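Local coordinates for protein putative acetyltransferase (Streptococcus mutans, PDB 3LD2) that binds coenzyme A and probably transfers an acyl group from it, as expected of a GNAT-family acetyltransferase, at residues 92-100 against 130-138. Sequence-based numbering, arbitrary orientation.
Sequences IVGVLDYSS and LVQIFLNEV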
loop_
_atom_site.group_PDB
_atom_site.type_symbol
_atom_site.label_atom_id
_atom_site.label_comp_id
_atom_site.label_asym_id
_atom_site.label_seq_id
_atom_site.Cartn_x
_atom_site.Cartn_y
_atom_site.Cartn_z
ATOM N N ILE A 92 14.890 0.498 -7.735
ATOM C CA ILE A 92 13.684 0.471 -6.902
ATOM C C ILE A 92 13.151 -0.959 -6.787
ATOM O O ILE A 92 12.942 -1.602 -7.810
ATOM C CB ILE A 92 12.545 1.298 -7.518
ATOM C CG1 ILE A 92 13.011 2.704 -7.916
ATOM C CG2 ILE A 92 11.343 1.331 -6.561
ATOM C CD1 ILE A 92 12.780 3.732 -6.861
ATOM N N VAL A 93 12.921 -1.441 -5.564
ATOM C CA VAL A 93 12.436 -2.808 -5.349
ATOM C C VAL A 93 11.194 -2.871 -4.462
ATOM O O VAL A 93 10.654 -3.951 -4.213
ATOM C CB VAL A 93 13.514 -3.730 -4.711
ATOM C CG1 VAL A 93 14.595 -4.062 -5.722
ATOM C CG2 VAL A 93 14.079 -3.110 -3.422
ATOM N N GLY A 94 10.759 -1.711 -3.982
ATOM C CA GLY A 94 9.560 -1.604 -3.174
ATOM C C GLY A 94 9.015 -0.184 -3.140
ATOM O O GLY A 94 9.767 0.790 -3.287
ATOM N N VAL A 95 7.703 -0.053 -2.957
ATOM C CA VAL A 95 7.098 1.268 -2.851
ATOM C C VAL A 95 5.871 1.290 -1.928
ATOM O O VAL A 95 5.051 0.366 -1.934
ATOM C CB VAL A 95 6.743 1.847 -4.237
ATOM C CG1 VAL A 95 5.790 0.916 -4.986
ATOM C CG2 VAL A 95 6.162 3.254 -4.087
ATOM N N LEU A 96 5.769 2.344 -1.122
ATOM C CA LEU A 96 4.636 2.534 -0.243
ATOM C C LEU A 96 4.162 3.980 -0.363
ATOM O O LEU A 96 4.933 4.917 -0.115
ATOM C CB LEU A 96 4.997 2.199 1.209
ATOM C CG LEU A 96 3.824 2.318 2.217
ATOM C CD1 LEU A 96 3.994 1.465 3.473
ATOM C CD2 LEU A 96 3.531 3.777 2.623
ATOM N N ASP A 97 2.905 4.162 -0.764
ATOM C CA ASP A 97 2.297 5.491 -0.786
ATOM C C ASP A 97 1.215 5.579 0.281
ATOM O O ASP A 97 0.533 4.595 0.566
ATOM C CB ASP A 97 1.690 5.796 -2.141
ATOM C CG ASP A 97 0.443 4.989 -2.408
ATOM O OD1 ASP A 97 0.558 3.754 -2.486
ATOM O OD2 ASP A 97 -0.652 5.577 -2.547
ATOM N N TYR A 98 1.075 6.751 0.890
ATOM C CA TYR A 98 0.057 6.949 1.919
ATOM C C TYR A 98 -0.588 8.305 1.833
ATOM O O TYR A 98 -0.044 9.238 1.259
ATOM C CB TYR A 98 0.608 6.704 3.327
ATOM C CG TYR A 98 1.687 7.646 3.790
ATOM C CD1 TYR A 98 1.364 8.804 4.485
ATOM C CD2 TYR A 98 3.034 7.367 3.560
ATOM C CE1 TYR A 98 2.345 9.675 4.936
ATOM C CE2 TYR A 98 4.035 8.230 4.000
ATOM C CZ TYR A 98 3.684 9.396 4.684
ATOM O OH TYR A 98 4.651 10.282 5.142
ATOM N N SER A 99 -1.765 8.405 2.412
ATOM C CA SER A 99 -2.529 9.635 2.338
ATOM C C SER A 99 -3.695 9.574 3.326
ATOM O O SER A 99 -4.077 8.483 3.776
ATOM C CB SER A 99 -3.076 9.784 0.933
ATOM O OG SER A 99 -4.161 8.887 0.782
ATOM N N SER A 100 -4.251 10.745 3.660
ATOM C CA SER A 100 -5.502 10.845 4.429
ATOM C C SER A 100 -6.661 10.038 3.828
ATOM O O SER A 100 -6.930 10.113 2.633
ATOM C CB SER A 100 -5.934 12.307 4.521
ATOM O OG SER A 100 -5.340 12.916 5.652
ATOM N N LEU A 130 9.357 -0.947 5.095
ATOM C CA LEU A 130 8.546 0.134 4.565
ATOM C C LEU A 130 7.463 0.514 5.594
ATOM O O LEU A 130 7.353 1.669 6.025
ATOM C CB LEU A 130 7.911 -0.286 3.241
ATOM C CG LEU A 130 8.399 0.187 1.852
ATOM C CD1 LEU A 130 9.570 1.175 1.814
ATOM C CD2 LEU A 130 8.635 -1.008 0.910
ATOM N N VAL A 131 6.686 -0.484 6.005
ATOM C CA VAL A 131 5.562 -0.279 6.909
ATOM C C VAL A 131 6.048 0.402 8.164
ATOM O O VAL A 131 5.377 1.270 8.724
ATOM C CB VAL A 131 4.850 -1.623 7.223
ATOM C CG1 VAL A 131 3.995 -1.528 8.476
ATOM C CG2 VAL A 131 4.026 -2.057 6.015
ATOM N N GLN A 132 7.245 0.027 8.581
ATOM C CA GLN A 132 7.782 0.528 9.830
ATOM C C GLN A 132 8.147 2.011 9.761
ATOM O O GLN A 132 7.912 2.758 10.710
ATOM C CB GLN A 132 8.995 -0.273 10.238
ATOM C CG GLN A 132 8.903 -0.782 11.629
ATOM C CD GLN A 132 7.753 -1.773 11.802
ATOM O OE1 GLN A 132 7.609 -2.711 11.012
ATOM N NE2 GLN A 132 6.935 -1.571 12.842
ATOM N N ILE A 133 8.737 2.464 8.662
ATOM C CA ILE A 133 9.032 3.874 8.675
ATOM C C ILE A 133 7.746 4.653 8.445
ATOM O O ILE A 133 7.515 5.672 9.100
ATOM C CB ILE A 133 10.313 4.327 7.860
ATOM C CG1 ILE A 133 9.972 4.795 6.467
ATOM C CG2 ILE A 133 11.411 3.239 7.859
ATOM C CD1 ILE A 133 10.096 3.659 5.491
ATOM N N PHE A 134 6.879 4.145 7.578
ATOM C CA PHE A 134 5.549 4.740 7.426
ATOM C C PHE A 134 4.905 4.984 8.795
ATOM O O PHE A 134 4.490 6.097 9.104
ATOM C CB PHE A 134 4.641 3.852 6.566
ATOM C CG PHE A 134 3.157 4.090 6.780
ATOM C CD1 PHE A 134 2.528 5.223 6.258
ATOM C CD2 PHE A 134 2.387 3.170 7.484
ATOM C CE1 PHE A 134 1.155 5.454 6.449
ATOM C CE2 PHE A 134 1.007 3.378 7.675
ATOM C CZ PHE A 134 0.388 4.525 7.156
ATOM N N LEU A 135 4.822 3.945 9.613
ATOM C CA LEU A 135 4.150 4.058 10.890
ATOM C C LEU A 135 4.747 5.178 11.715
ATOM O O LEU A 135 4.008 5.918 12.374
ATOM C CB LEU A 135 4.183 2.742 11.665
ATOM C CG LEU A 135 3.230 1.647 11.181
ATOM C CD1 LEU A 135 3.532 0.338 11.884
ATOM C CD2 LEU A 135 1.750 2.031 11.396
ATOM N N ASN A 136 6.072 5.323 11.670
ATOM C CA ASN A 136 6.715 6.401 12.416
ATOM C C ASN A 136 6.552 7.800 11.828
ATOM O O ASN A 136 6.688 8.777 12.546
ATOM C CB ASN A 136 8.179 6.094 12.715
ATOM C CG ASN A 136 8.328 5.028 13.796
ATOM O OD1 ASN A 136 8.401 5.344 14.991
ATOM N ND2 ASN A 136 8.328 3.752 13.386
ATOM N N GLU A 137 6.269 7.892 10.530
ATOM C CA GLU A 137 5.867 9.153 9.915
ATOM C C GLU A 137 4.537 9.656 10.466
ATOM O O GLU A 137 4.423 10.805 10.874
ATOM C CB GLU A 137 5.720 8.994 8.408
ATOM C CG GLU A 137 7.028 8.918 7.679
ATOM C CD GLU A 137 7.960 10.053 8.072
ATOM O OE1 GLU A 137 9.198 9.848 8.027
ATOM O OE2 GLU A 137 7.454 11.143 8.444
ATOM N N VAL A 138 3.537 8.779 10.487
ATOM C CA VAL A 138 2.162 9.191 10.720
ATOM C C VAL A 138 1.755 9.163 12.190
ATOM O O VAL A 138 0.779 9.785 12.572
ATOM C CB VAL A 138 1.213 8.319 9.902
ATOM C CG1 VAL A 138 1.625 8.352 8.433
ATOM C CG2 VAL A 138 1.226 6.885 10.437
#
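Helix 126-138, which follows strand 110-117 of this GNAT fold, packs on one face of the sheet, where Leu96 and Tyr98 of strand 92-100 meet Leu130, Phe134, Glu137 and Val138. The two segments run in nearly the same direction, with their axes 25° apart and 9.3 Å from each other at closest approach.

Leu96 packs against Leu130, Val131 and Phe134. Its CB lies 4.0 Å from CG of Leu130. Its CG stands opposite the backbone N (chi1 -178°), which carries both methyls forward to Phe134. CD1 lies 4.0 Å from CB of Phe134 and also meets Val131, while CD2 lies 4.0 Å from the ring atom CD1 of Phe134.

Two residues along, Tyr98 and Phe134 form an offset edge-to-face pair. The edge of Phe134 is directed at the Tyr98 face, with ring centroids 5.1 Å apart and planes at 60°. CD1 of Phe134 sits over that face, 3.5 Å from CD2 of Tyr98. CE1 of Tyr98 is 3.8 Å from CG1 of Val138, and its OH is 3.7 Å from CB of Glu137. Phe113 of the neighbouring strand 110-117 touches Leu96, Tyr98 and Phe134, and the His82 ring also meets that of Tyr98.

Leu130 also touches Ile115, a CoA-binding residue, so this packing probably helps back the strand that lines the cofactor site. Glu137, an exposed residue, meets the Tyr98 hydroxyl with its CB and CG, so the contact rests on apolar and aromatic packing, with no polar bond between the two segments.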